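Side-chain contacts in probable starch synthase 4, chloroplastic/amyloplastic (Arabidopsis thaliana, PDB 6GNE), which belongs to the starch synthase family of two-domain GT-B-fold glycosyltransferases and binds adenosine-5'-diphosphate and glycans: residues Ala33-Gly36 against Lys37-Arg41; Arg108-Phe111 against Tyr112-Asp116; Leu155-Asp158 against Leu159-Lys163; Met470-Val473 against Glu474-Ser478. All blocks are in the same frame, centred on the assembly; numbering follows the deposited sequence.

Overall arrangement
Interactions 1, 3 and 4 each join neighbouring turns of one helix; interaction 2 lies in a loop. Interaction 1 is buried in helix 27-41. It is mainly apolar packing, with two polar ends reaching other elements. Interaction 2 is at the surface and is ionic, apart from Tyr-112, which faces a glycan. Interaction 3 is partly buried near the end of helix 152-160, and its Trp-157 and Asp-158 belong to a separate glycan site. The segments of interactions 2 and 3 both adjoin helix 117-134. Interaction 4, also partly buried, closes helix 466-477 with a serine. Its centre is about 51 Å from that of interaction 3, on the opposite side of the chain's centre.

Interaction 1: residues Ala33-Gly36 against Lys37-Arg41; sequences AGLG and KALQR
Leu-35 and Leu-39 are one turn apart on helix 27-41. This helix links strands 11-15 and 45-51 in a beta-alpha-beta unit of the N-terminal, Rossmann-like half of the GT-B fold. The two side chains meet at a slant, branch against branch. Leu-35 CG lies 3.9 Å from Leu-39 CD1, and Leu-35 CD1 lies 4.0 Å from Leu-39 CG. Their first torsions differ. Leu-35 turns CG away from its own N (chi1 178°), beside the carbonyl carbon, which brings CG and CD1 against Leu-39. Leu-39 holds CG beside its N (chi1 -67°), which leans it back over the carbonyl of Leu-35. Helix 484-499 packs on both leucines: Tyr-490 touches Leu-35 and Tyr-494 touches Leu-39. Ala-38 joins them by touching Ala-487.

Lys-37 leaves in a different direction. Its chain runs past the backbone of Ala-33, with Lys-37 CD 3.4 Å from Ala-33 O. Its buried ammonium forms salt bridges with Asp-265 and Glu-90, which should balance its charge. Gln-40 NE2 bonds to Gly-91 O. Four successive i to i+4 bonds hold the turns together. The last runs from Gln-40 N to Gly-36 O, at 3.0 Å.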
# COMPACT_ATOMS: atom_id res chain seq x y z
N ALA A 33 -4.10 -6.48 5.22
CA ALA A 33 -4.15 -6.83 6.65
C ALA A 33 -5.05 -5.88 7.46
O ALA A 33 -5.88 -6.31 8.26
CB ALA A 33 -2.74 -6.87 7.23
N GLY A 34 -4.88 -4.59 7.23
CA GLY A 34 -5.58 -3.59 8.01
C GLY A 34 -7.09 -3.59 7.81
O GLY A 34 -7.84 -3.57 8.79
N LEU A 35 -7.51 -3.60 6.55
CA LEU A 35 -8.93 -3.73 6.22
C LEU A 35 -9.47 -5.09 6.64
O LEU A 35 -10.58 -5.17 7.15
CB LEU A 35 -9.17 -3.53 4.72
CG LEU A 35 -10.61 -3.68 4.23
CD1 LEU A 35 -11.56 -2.74 4.96
CD2 LEU A 35 -10.63 -3.39 2.74
N GLY A 36 -8.68 -6.15 6.43
CA GLY A 36 -9.02 -7.48 6.90
C GLY A 36 -9.39 -7.52 8.37
O GLY A 36 -10.45 -8.03 8.74
N LYS A 37 -8.53 -6.95 9.21
CA LYS A 37 -8.75 -6.96 10.66
C LYS A 37 -9.93 -6.09 11.04
O LYS A 37 -10.71 -6.49 11.89
CB LYS A 37 -7.51 -6.54 11.44
CG LYS A 37 -6.36 -7.52 11.28
CD LYS A 37 -4.96 -6.90 11.51
CE LYS A 37 -4.62 -6.84 12.99
NZ LYS A 37 -3.18 -6.59 13.24
N ALA A 38 -10.08 -4.92 10.42
CA ALA A 38 -11.21 -4.04 10.71
C ALA A 38 -12.52 -4.74 10.43
O ALA A 38 -13.44 -4.66 11.23
CB ALA A 38 -11.12 -2.75 9.93
N LEU A 39 -12.59 -5.47 9.31
CA LEU A 39 -13.77 -6.26 8.96
C LEU A 39 -14.01 -7.40 9.95
O LEU A 39 -15.15 -7.62 10.38
CB LEU A 39 -13.65 -6.81 7.53
CG LEU A 39 -13.68 -5.80 6.38
CD1 LEU A 39 -13.26 -6.47 5.08
CD2 LEU A 39 -15.01 -5.10 6.21
N GLN A 40 -12.95 -8.11 10.31
CA GLN A 40 -13.07 -9.12 11.36
C GLN A 40 -13.61 -8.56 12.71
O GLN A 40 -14.44 -9.20 13.31
CB GLN A 40 -11.75 -9.87 11.56
CG GLN A 40 -11.89 -11.19 12.29
CD GLN A 40 -10.55 -11.77 12.70
OE1 GLN A 40 -9.91 -11.28 13.64
NE2 GLN A 40 -10.11 -12.82 12.00
N ARG A 41 -13.20 -7.37 13.14
CA ARG A 41 -13.77 -6.74 14.36
C ARG A 41 -15.26 -6.43 14.22
O ARG A 41 -16.00 -6.46 15.21
CB ARG A 41 -13.06 -5.44 14.75
CG ARG A 41 -11.55 -5.50 14.98
CD ARG A 41 -11.04 -6.86 15.53
NE ARG A 41 -9.55 -6.98 15.43
CZ ARG A 41 -8.66 -6.28 16.13
NH1 ARG A 41 -7.35 -6.49 15.94
NH2 ARG A 41 -9.03 -5.36 17.03

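Interaction 2: residues Arg108-Phe111 against Tyr112-Asp116. With GLC (alpha-D-glucopyranose), chain C.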
# COMPACT_ATOMS: atom_id res chain seq x y z
N ARG A 108 11.18 -17.80 -6.62
CA ARG A 108 12.10 -16.96 -7.40
C ARG A 108 12.92 -15.98 -6.54
O ARG A 108 13.66 -15.16 -7.08
CB ARG A 108 11.30 -16.12 -8.40
CG ARG A 108 10.32 -16.89 -9.28
CD ARG A 108 11.02 -17.83 -10.24
NE ARG A 108 10.04 -18.43 -11.15
CZ ARG A 108 9.50 -17.84 -12.23
NH1 ARG A 108 9.83 -16.60 -12.59
NH2 ARG A 108 8.60 -18.50 -12.96
N GLY A 109 12.76 -16.03 -5.23
CA GLY A 109 13.48 -15.13 -4.34
C GLY A 109 12.91 -13.74 -4.24
O GLY A 109 13.47 -12.89 -3.54
N GLN A 110 11.77 -13.50 -4.90
CA GLN A 110 11.22 -12.14 -5.08
C GLN A 110 9.71 -12.19 -5.06
O GLN A 110 9.12 -13.18 -5.51
CB GLN A 110 11.61 -11.58 -6.47
CG GLN A 110 13.05 -11.17 -6.67
CD GLN A 110 13.20 -9.69 -6.69
OE1 GLN A 110 13.71 -9.10 -5.73
NE2 GLN A 110 12.74 -9.06 -7.78
N PHE A 111 9.09 -11.11 -4.61
CA PHE A 111 7.65 -10.97 -4.75
C PHE A 111 7.24 -10.61 -6.19
O PHE A 111 6.46 -11.33 -6.84
CB PHE A 111 7.12 -9.92 -3.78
CG PHE A 111 7.28 -10.31 -2.35
CD1 PHE A 111 6.57 -11.39 -1.84
CD2 PHE A 111 8.13 -9.61 -1.52
CE1 PHE A 111 6.71 -11.76 -0.51
CE2 PHE A 111 8.28 -9.97 -0.18
CZ PHE A 111 7.58 -11.05 0.33
N TYR A 112 7.80 -9.51 -6.68
CA TYR A 112 7.48 -8.99 -8.01
C TYR A 112 8.73 -8.83 -8.84
O TYR A 112 9.83 -8.88 -8.32
CB TYR A 112 6.85 -7.61 -7.92
CG TYR A 112 5.61 -7.49 -7.06
CD1 TYR A 112 4.57 -8.39 -7.19
CD2 TYR A 112 5.47 -6.43 -6.17
CE1 TYR A 112 3.42 -8.26 -6.44
CE2 TYR A 112 4.33 -6.28 -5.40
CZ TYR A 112 3.29 -7.21 -5.53
OH TYR A 112 2.13 -7.07 -4.79
N GLY A 113 8.52 -8.65 -10.14
CA GLY A 113 9.57 -8.25 -11.06
C GLY A 113 10.16 -9.33 -11.93
O GLY A 113 11.16 -9.09 -12.59
N GLU A 114 9.54 -10.50 -11.97
CA GLU A 114 9.97 -11.54 -12.89
C GLU A 114 9.44 -11.24 -14.30
O GLU A 114 8.42 -10.57 -14.47
CB GLU A 114 9.47 -12.91 -12.42
CG GLU A 114 9.97 -13.33 -11.03
CD GLU A 114 11.47 -13.64 -10.98
OE1 GLU A 114 11.87 -14.67 -11.56
OE2 GLU A 114 12.24 -12.88 -10.36
N GLN A 115 10.13 -11.77 -15.31
CA GLN A 115 9.75 -11.56 -16.71
C GLN A 115 8.39 -12.18 -17.03
O GLN A 115 7.66 -11.68 -17.88
CB GLN A 115 10.86 -12.08 -17.66
CG GLN A 115 10.93 -11.42 -19.05
CD GLN A 115 11.17 -9.87 -19.03
OE1 GLN A 115 11.58 -9.25 -18.01
NE2 GLN A 115 10.91 -9.23 -20.19
N ASP A 116 8.03 -13.24 -16.33
CA ASP A 116 6.73 -13.88 -16.53
C ASP A 116 5.71 -13.57 -15.41
O ASP A 116 4.91 -14.42 -15.07
CB ASP A 116 6.94 -15.40 -16.71
CG ASP A 116 7.50 -16.10 -15.46
OD1 ASP A 116 8.12 -15.42 -14.61
OD2 ASP A 116 7.31 -17.32 -15.33
C1 GLC C . 5.74 -4.24 -9.99
C2 GLC C . 4.35 -4.82 -9.73
C3 GLC C . 3.42 -3.76 -9.15
C4 GLC C . 4.04 -3.25 -7.85
C5 GLC C . 5.40 -2.65 -8.16
C6 GLC C . 6.10 -2.19 -6.89
O2 GLC C . 3.84 -5.38 -10.94
O3 GLC C . 2.13 -4.29 -8.88
O4 GLC C . 3.18 -2.30 -7.23
O5 GLC C . 6.24 -3.62 -8.80
O6 GLC C . 7.45 -1.83 -7.20
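Arg-108 NH1 serves two carboxylates at once, those of Glu-114 and Asp-116. The guanidinium meets Asp-116 end-on with two nitrogens. NH1 of Arg-108 bonds to OD1 of Asp-116 at 2.9 Å, and NH2 of Arg-108 bonds to OD2 of Asp-116, also at 2.9 Å. Both oxygens use their syn lone pairs, and the two flat groups are nearly coplanar, 14° apart. Glu-114 is turned much more steeply, its carboxylate plane 67° from the guanidinium. Its OE1 uses the anti lone pair and lies 3.0 Å from Arg-108 NH1. A bend at chi2 of Glu-114 brings its carboxylate alongside CB of Arg-108. Backbone carbonyls of Ser-103 and Lys-104 also bond to the guanidinium, so its rotation is well fixed.

Tyr-112 belongs to a glycan pocket. Glucose of chain C lies over one face of its ring, with glucose C4 3.9 Å from Tyr-112 CD2. Phe-111 CB lies over the other face. Tyr-112 OH bonds to Glu-18. The ring of Phe-111 meets Tyr-53 edge-to-face.

The loop follows strand 92-100 and leads into helix 117-134. Asp-117 and Arg-120 of that helix bond to the loop backbone, at Gly-113 N and Phe-111 O.

Interaction 3: residues Leu155-Asp158 against Leu159-Lys163; sequences LYWD and LYAPK. With GLC (alpha-D-glucopyranose), chain D.
Tyr-156 has CG opposite its backbone N (chi1 -178°), whereas Tyr-160 has CG beside its N (chi1 -72°). The two side chains cross obliquely, with Tyr-156 CD1 4.1 Å from Tyr-160 CB. They lie in the last turns of helix 152-160, which includes a wider pi-type turn at 156-158. The carbonyl of Tyr-156 marks this change. Its oxygen accepts from Tyr-160 N at 3.0 Å, with the donor above the carbonyl plane. It also accepts from Ala-161 N at 2.8 Å, and this bond is the straighter of the two (167° at the hydrogen). One buried carbonyl thus holds two successive residues.

Trp-157 carries the sugar contact. Glucose of chain D lies over one face of the indole, and its O5 is 3.2 Å from Trp-157 CZ3. C6 of the same sugar reaches over CE3. The opposite indole face receives the ring edge of Tyr-156, with Tyr-156 CD2 above the centre. Tyr-156 thus backs the residue that touches the glycan. Trp-157 and Asp-158 share this site with Ile-221, Phe-222 and Asn-224.

On another side of the helix, Leu-155 CD2 packs 3.8 Å from Leu-159 CD1. The Tyr-160 ring turns its edge to the carbonyl of Leu-155. Its hydroxyl bonds to Arg-126 and Glu-130 of helix 117-134, while the hydroxyl of Tyr-156 bonds to Ala-168 N. Next to the sugar-bearing indole, the methyl of Ala-161 approaches obliquely: Ala-161 CB is 3.9 Å from Trp-157 CE3.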
# COMPACT_ATOMS: atom_id res chain seq x y z
N LEU A 155 -12.68 -14.57 -14.50
CA LEU A 155 -12.64 -15.99 -14.15
C LEU A 155 -13.88 -16.44 -13.38
O LEU A 155 -14.53 -17.44 -13.76
CB LEU A 155 -11.37 -16.35 -13.39
CG LEU A 155 -10.10 -16.47 -14.26
CD1 LEU A 155 -8.83 -16.53 -13.43
CD2 LEU A 155 -10.17 -17.68 -15.16
N TYR A 156 -14.23 -15.69 -12.34
CA TYR A 156 -15.38 -16.03 -11.50
C TYR A 156 -16.66 -16.15 -12.33
O TYR A 156 -17.36 -17.14 -12.23
CB TYR A 156 -15.58 -15.01 -10.38
CG TYR A 156 -16.73 -15.36 -9.46
CD1 TYR A 156 -16.62 -16.39 -8.55
CD2 TYR A 156 -17.93 -14.65 -9.50
CE1 TYR A 156 -17.67 -16.70 -7.69
CE2 TYR A 156 -18.98 -14.94 -8.64
CZ TYR A 156 -18.85 -15.97 -7.74
OH TYR A 156 -19.88 -16.28 -6.90
N TRP A 157 -16.93 -15.13 -13.15
CA TRP A 157 -18.18 -15.08 -13.91
C TRP A 157 -18.21 -16.07 -15.08
O TRP A 157 -19.23 -16.69 -15.33
CB TRP A 157 -18.47 -13.64 -14.38
CG TRP A 157 -18.78 -12.74 -13.22
CD1 TRP A 157 -18.08 -11.66 -12.84
CD2 TRP A 157 -19.85 -12.88 -12.27
NE1 TRP A 157 -18.63 -11.11 -11.70
CE2 TRP A 157 -19.71 -11.85 -11.33
CE3 TRP A 157 -20.92 -13.78 -12.13
CZ2 TRP A 157 -20.60 -11.67 -10.26
CZ3 TRP A 157 -21.81 -13.62 -11.06
CH2 TRP A 157 -21.64 -12.56 -10.15
N ASP A 158 -17.08 -16.24 -15.76
CA ASP A 158 -17.02 -17.11 -16.93
C ASP A 158 -16.87 -18.59 -16.57
O ASP A 158 -17.47 -19.42 -17.23
CB ASP A 158 -15.93 -16.61 -17.90
CG ASP A 158 -16.31 -15.28 -18.59
OD1 ASP A 158 -17.35 -14.63 -18.26
OD2 ASP A 158 -15.54 -14.88 -19.49
N LEU A 159 -16.17 -18.91 -15.49
CA LEU A 159 -15.88 -20.33 -15.17
C LEU A 159 -16.33 -20.89 -13.81
O LEU A 159 -16.31 -22.12 -13.63
CB LEU A 159 -14.39 -20.58 -15.36
CG LEU A 159 -13.82 -20.26 -16.75
CD1 LEU A 159 -12.29 -20.34 -16.77
CD2 LEU A 159 -14.43 -21.14 -17.84
N TYR A 160 -16.72 -20.04 -12.85
CA TYR A 160 -17.01 -20.53 -11.49
C TYR A 160 -18.44 -20.31 -10.96
O TYR A 160 -18.92 -21.16 -10.21
CB TYR A 160 -15.99 -19.98 -10.50
CG TYR A 160 -14.64 -20.64 -10.67
CD1 TYR A 160 -13.78 -20.23 -11.69
CD2 TYR A 160 -14.23 -21.68 -9.84
CE1 TYR A 160 -12.55 -20.84 -11.87
CE2 TYR A 160 -12.98 -22.29 -10.00
CZ TYR A 160 -12.15 -21.86 -11.02
OH TYR A 160 -10.93 -22.44 -11.20
N ALA A 161 -19.08 -19.20 -11.34
CA ALA A 161 -20.54 -19.02 -11.13
C ALA A 161 -21.39 -20.11 -11.78
O ALA A 161 -22.35 -20.54 -11.14
CB ALA A 161 -21.01 -17.64 -11.54
N PRO A 162 -21.04 -20.57 -13.02
CA PRO A 162 -21.74 -21.72 -13.66
C PRO A 162 -21.20 -23.14 -13.31
O PRO A 162 -21.51 -24.11 -14.02
CB PRO A 162 -21.60 -21.42 -15.17
CG PRO A 162 -20.36 -20.59 -15.29
CD PRO A 162 -20.02 -20.01 -13.94
N LYS A 163 -20.36 -23.26 -12.29
CA LYS A 163 -19.84 -24.55 -11.80
C LYS A 163 -20.32 -24.88 -10.37
O LYS A 163 -19.86 -25.87 -9.79
CB LYS A 163 -18.29 -24.53 -11.82
CG LYS A 163 -17.65 -25.24 -13.00
CD LYS A 163 -16.15 -25.45 -12.74
CE LYS A 163 -15.51 -26.44 -13.71
NZ LYS A 163 -15.09 -25.73 -14.95
C1 GLC D . -24.16 -10.82 -12.59
C2 GLC D . -23.30 -9.58 -12.39
C3 GLC D . -22.67 -9.14 -13.71
C4 GLC D . -21.99 -10.30 -14.42
C5 GLC D . -22.90 -11.51 -14.56
C6 GLC D . -22.17 -12.70 -15.21
O1 GLC D . -25.34 -10.46 -13.34
O2 GLC D . -24.13 -8.55 -11.85
O3 GLC D . -21.68 -8.12 -13.52
O4 GLC D . -21.68 -9.88 -15.73
O5 GLC D . -23.41 -11.86 -13.26
O6 GLC D . -22.71 -13.01 -16.51

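Interaction 4: residues Met470-Val473 against Glu474-Ser478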
# COMPACT_ATOMS: atom_id res chain seq x y z
N MET A 470 4.74 21.73 20.22
CA MET A 470 4.38 20.56 21.03
C MET A 470 2.85 20.30 21.00
O MET A 470 2.41 19.15 21.02
CB MET A 470 4.88 20.74 22.46
CG MET A 470 5.26 19.48 23.20
SD MET A 470 5.85 19.91 24.84
CE MET A 470 5.31 18.45 25.78
N ARG A 471 2.07 21.38 20.91
CA ARG A 471 0.63 21.26 20.74
C ARG A 471 0.25 20.67 19.40
O ARG A 471 -0.70 19.91 19.33
CB ARG A 471 -0.06 22.62 20.88
CG ARG A 471 -0.37 23.02 22.30
CD ARG A 471 -1.30 24.21 22.29
NE ARG A 471 -0.92 25.15 23.33
CZ ARG A 471 -1.66 26.20 23.72
NH1 ARG A 471 -2.84 26.44 23.13
NH2 ARG A 471 -1.21 26.98 24.72
N LEU A 472 0.99 21.05 18.36
CA LEU A 472 0.77 20.53 17.03
C LEU A 472 1.03 19.01 17.01
O LEU A 472 0.23 18.26 16.41
CB LEU A 472 1.64 21.26 15.99
CG LEU A 472 1.49 20.81 14.54
CD1 LEU A 472 0.05 20.91 14.04
CD2 LEU A 472 2.40 21.65 13.66
N VAL A 473 2.12 18.58 17.67
CA VAL A 473 2.45 17.16 17.82
C VAL A 473 1.32 16.43 18.56
O VAL A 473 0.82 15.40 18.06
CB VAL A 473 3.78 16.94 18.57
CG1 VAL A 473 4.02 15.47 18.85
CG2 VAL A 473 4.97 17.47 17.77
N GLU A 474 0.92 16.95 19.71
CA GLU A 474 -0.20 16.38 20.49
C GLU A 474 -1.49 16.21 19.68
O GLU A 474 -2.16 15.15 19.70
CB GLU A 474 -0.48 17.23 21.73
CG GLU A 474 0.62 17.02 22.75
CD GLU A 474 0.68 18.05 23.85
OE1 GLU A 474 1.42 17.80 24.83
OE2 GLU A 474 -0.00 19.09 23.71
N LYS A 475 -1.81 17.25 18.93
CA LYS A 475 -3.04 17.28 18.16
C LYS A 475 -3.05 16.23 17.07
O LYS A 475 -4.05 15.53 16.88
CB LYS A 475 -3.22 18.67 17.54
CG LYS A 475 -4.46 18.82 16.69
CD LYS A 475 -4.48 20.18 16.07
CE LYS A 475 -5.37 20.19 14.85
NZ LYS A 475 -5.05 21.43 14.11
N VAL A 476 -1.95 16.15 16.36
CA VAL A 476 -1.76 15.25 15.23
C VAL A 476 -1.76 13.78 15.69
O VAL A 476 -2.31 12.90 15.03
CB VAL A 476 -0.45 15.69 14.51
CG1 VAL A 476 0.18 14.62 13.69
CG2 VAL A 476 -0.73 16.88 13.63
N MET A 477 -1.16 13.55 16.85
CA MET A 477 -1.16 12.22 17.48
C MET A 477 -2.56 11.76 17.96
O MET A 477 -2.75 10.57 18.13
CB MET A 477 -0.16 12.16 18.63
CG MET A 477 1.29 12.13 18.15
SD MET A 477 2.52 11.83 19.45
CE MET A 477 2.06 10.12 19.77
N SER A 478 -3.50 12.68 18.15
CA SER A 478 -4.90 12.41 18.52
C SER A 478 -5.88 12.24 17.36
O SER A 478 -7.06 12.03 17.59
CB SER A 478 -5.42 13.53 19.42
OG SER A 478 -4.57 13.68 20.54
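Glu-474 runs, extended, back past the carbonyl of Met-470. Its CG lies 3.3 Å from Met-470 O, and its OE1 is 4.1 Å from Met-470 CE. The carboxylate also passes near Arg-471, but the charged atoms do not meet: OE2 of Glu-474 is 6.1 Å from NE of Arg-471. That NE forms a salt bridge with Glu-467 instead.

Lys-475 is extended and leads away from the first segment. Its NZ bonds to the carbonyls of Thr-435 and Gln-438, in the loop before strand 441-443. Val-476 follows on the buried side. Its CG2 stays beside the backbone N, with chi1 (CG1) at 158°, and meets Leu-472 CD1 at 4.1 Å. Met-477 lies side by side with Val-473 and points the same way. Met-477 SD is 4.0 Å from Val-473 CG1. Phe-281 and Leu-286, in the loop before helix 287-300, touch Met-477.

Ser-478 lies just past the helix. Its OG donates to Glu-474 O at 2.9 Å, and its N bonds to Lys-475 O at 3.2 Å. Buried Val-473, Val-476 and Met-477, against the more exposed Arg-471, Glu-474 and Lys-475, are the pattern of an amphipathic helix, here 466-477, at its C-terminal end.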